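Local coordinates for protein AlyGC (Glaciecola chathamensis, PDB 5GKD) that probably cleaves the polysaccharide alginate by beta-elimination, as an alginate lyase of polysaccharide lyase family 6, at residues 9-14 with 34-39. Sequence-based numbering, arbitrary orientation.
Sequences EAYDQA and FEVLFE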
loop_
_atom_site.group_PDB
_atom_site.type_symbol
_atom_site.label_atom_id
_atom_site.label_comp_id
_atom_site.label_asym_id
_atom_site.label_seq_id
_atom_site.Cartn_x
_atom_site.Cartn_y
_atom_site.Cartn_z
ATOM N N GLU A 9 7.243 4.340 -37.322
ATOM C CA GLU A 9 6.626 3.946 -38.581
ATOM C C GLU A 9 7.668 3.815 -39.685
ATOM O O GLU A 9 7.583 2.908 -40.513
ATOM C CB GLU A 9 5.501 4.912 -38.968
ATOM C CG GLU A 9 5.501 6.244 -38.297
ATOM C CD GLU A 9 5.001 6.223 -36.863
ATOM O OE1 GLU A 9 5.772 6.652 -35.999
ATOM O OE2 GLU A 9 3.853 5.797 -36.596
ATOM N N ALA A 10 8.686 4.673 -39.691
ATOM C CA ALA A 10 9.772 4.458 -40.634
ATOM C C ALA A 10 10.493 3.152 -40.332
ATOM O O ALA A 10 10.916 2.449 -41.251
ATOM C CB ALA A 10 10.749 5.636 -40.615
ATOM N N TYR A 11 10.628 2.807 -39.052
ATOM C CA TYR A 11 11.161 1.503 -38.700
ATOM C C TYR A 11 10.316 0.385 -39.299
ATOM O O TYR A 11 10.852 -0.552 -39.892
ATOM C CB TYR A 11 11.253 1.351 -37.186
ATOM C CG TYR A 11 11.449 -0.093 -36.799
ATOM C CD1 TYR A 11 12.713 -0.659 -36.776
ATOM C CD2 TYR A 11 10.369 -0.892 -36.484
ATOM C CE1 TYR A 11 12.896 -1.972 -36.431
ATOM C CE2 TYR A 11 10.538 -2.203 -36.156
ATOM C CZ TYR A 11 11.802 -2.739 -36.121
ATOM O OH TYR A 11 11.934 -4.056 -35.782
ATOM N N ASP A 12 8.994 0.455 -39.134
ATOM C CA ASP A 12 8.125 -0.563 -39.719
ATOM C C ASP A 12 8.390 -0.722 -41.206
ATOM O O ASP A 12 8.451 -1.844 -41.722
ATOM C CB ASP A 12 6.643 -0.211 -39.508
ATOM C CG ASP A 12 6.204 -0.303 -38.051
ATOM O OD1 ASP A 12 6.824 -1.054 -37.265
ATOM O OD2 ASP A 12 5.223 0.377 -37.700
ATOM N N GLN A 13 8.534 0.401 -41.914
ATOM C CA GLN A 13 8.675 0.339 -43.363
ATOM C C GLN A 13 10.044 -0.187 -43.754
ATOM O O GLN A 13 10.160 -0.963 -44.705
ATOM C CB GLN A 13 8.400 1.711 -43.986
ATOM C CG GLN A 13 6.916 2.113 -43.926
ATOM C CD GLN A 13 6.658 3.566 -43.451
ATOM O OE1 GLN A 13 7.422 4.489 -43.732
ATOM N NE2 GLN A 13 5.568 3.749 -42.737
ATOM N N ALA A 14 11.089 0.197 -43.021
ATOM C CA ALA A 14 12.403 -0.374 -43.290
ATOM C C ALA A 14 12.411 -1.881 -43.049
ATOM O O ALA A 14 12.978 -2.632 -43.845
ATOM C CB ALA A 14 13.469 0.306 -42.436
ATOM N N PHE A 34 8.778 2.807 -27.154
ATOM C CA PHE A 34 9.031 2.096 -28.404
ATOM C C PHE A 34 9.120 0.599 -28.114
ATOM O O PHE A 34 10.157 0.111 -27.663
ATOM C CB PHE A 34 10.314 2.608 -29.053
ATOM C CG PHE A 34 10.514 2.140 -30.473
ATOM C CD1 PHE A 34 9.474 1.560 -31.187
ATOM C CD2 PHE A 34 11.741 2.280 -31.094
ATOM C CE1 PHE A 34 9.659 1.146 -32.486
ATOM C CE2 PHE A 34 11.922 1.848 -32.399
ATOM C CZ PHE A 34 10.881 1.284 -33.089
ATOM N N GLU A 35 8.040 -0.129 -28.406
ATOM C CA GLU A 35 8.012 -1.591 -28.316
ATOM C C GLU A 35 8.507 -2.161 -29.640
ATOM O O GLU A 35 7.755 -2.247 -30.608
ATOM C CB GLU A 35 6.608 -2.089 -27.989
ATOM C CG GLU A 35 6.131 -1.711 -26.610
ATOM C CD GLU A 35 4.732 -2.222 -26.295
ATOM O OE1 GLU A 35 4.561 -3.444 -26.084
ATOM O OE2 GLU A 35 3.808 -1.394 -26.235
ATOM N N VAL A 36 9.776 -2.558 -29.681
ATOM C CA VAL A 36 10.433 -2.975 -30.911
ATOM C C VAL A 36 10.144 -4.449 -31.148
ATOM O O VAL A 36 10.440 -5.287 -30.297
ATOM C CB VAL A 36 11.947 -2.730 -30.843
ATOM C CG1 VAL A 36 12.621 -3.217 -32.116
ATOM C CG2 VAL A 36 12.245 -1.254 -30.575
ATOM N N LEU A 37 9.571 -4.771 -32.302
ATOM C CA LEU A 37 9.437 -6.151 -32.754
ATOM C C LEU A 37 10.332 -6.292 -33.973
ATOM O O LEU A 37 10.010 -5.779 -35.051
ATOM C CB LEU A 37 7.988 -6.520 -33.072
ATOM C CG LEU A 37 7.749 -7.906 -33.700
ATOM C CD1 LEU A 37 8.376 -8.994 -32.851
ATOM C CD2 LEU A 37 6.261 -8.189 -33.919
ATOM N N PHE A 38 11.473 -6.955 -33.783
ATOM C CA PHE A 38 12.478 -7.167 -34.818
ATOM C C PHE A 38 12.258 -8.576 -35.346
ATOM O O PHE A 38 12.822 -9.543 -34.839
ATOM C CB PHE A 38 13.880 -6.992 -34.257
ATOM C CG PHE A 38 14.962 -7.011 -35.301
ATOM C CD1 PHE A 38 14.766 -6.427 -36.534
ATOM C CD2 PHE A 38 16.176 -7.589 -35.037
ATOM C CE1 PHE A 38 15.772 -6.443 -37.477
ATOM C CE2 PHE A 38 17.186 -7.595 -35.980
ATOM C CZ PHE A 38 16.987 -7.035 -37.191
ATOM N N GLU A 39 11.425 -8.685 -36.369
ATOM C CA GLU A 39 10.999 -9.968 -36.912
ATOM C C GLU A 39 11.375 -9.982 -38.379
ATOM O O GLU A 39 10.772 -9.261 -39.188
ATOM C CB GLU A 39 9.496 -10.190 -36.717
ATOM C CG GLU A 39 8.978 -11.426 -37.438
ATOM C CD GLU A 39 7.603 -11.830 -36.985
ATOM O OE1 GLU A 39 7.315 -13.044 -36.984
ATOM O OE2 GLU A 39 6.809 -10.933 -36.637
#
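The phenol OH of Tyr11 donates a hydrogen bond to the backbone O of Leu37, 2.7 Å away. The C=O...donor angle is 108° and the hydroxyl stands well above the carbonyl plane, so the bond does not follow a lone pair, although Leu37 O itself lies in the plane of the tyrosine ring, at its edge. With CG anti to the backbone N (chi1 165°), Tyr11 extends from helix 8-17 toward strand 35-41. Along the way its ring receives the edge of Phe34 on a face: the planes stand at 84°, and Phe34 CZ is 4.0 Å from Tyr11 CG, an edge-to-face pair. Val36 links the two aromatics, CG2 sitting 3.5 Å above the centre of the Phe34 ring plane while CG1 lies 4.1 Å from Tyr11 CZ. A phenylalanine in place of Tyr11 would probably leave Leu37 O without this donor and the helix without its polar link to the strand. Strand 35-41 is the first in its stack of parallel strands on one face of the beta-helix, and pairs through its backbone with strand 65-69. The helix thus covers the N-terminal end of the first of the chain's two parallel beta-helices, one tyrosine combining apolar burial with a polar tether to the end strand's backbone.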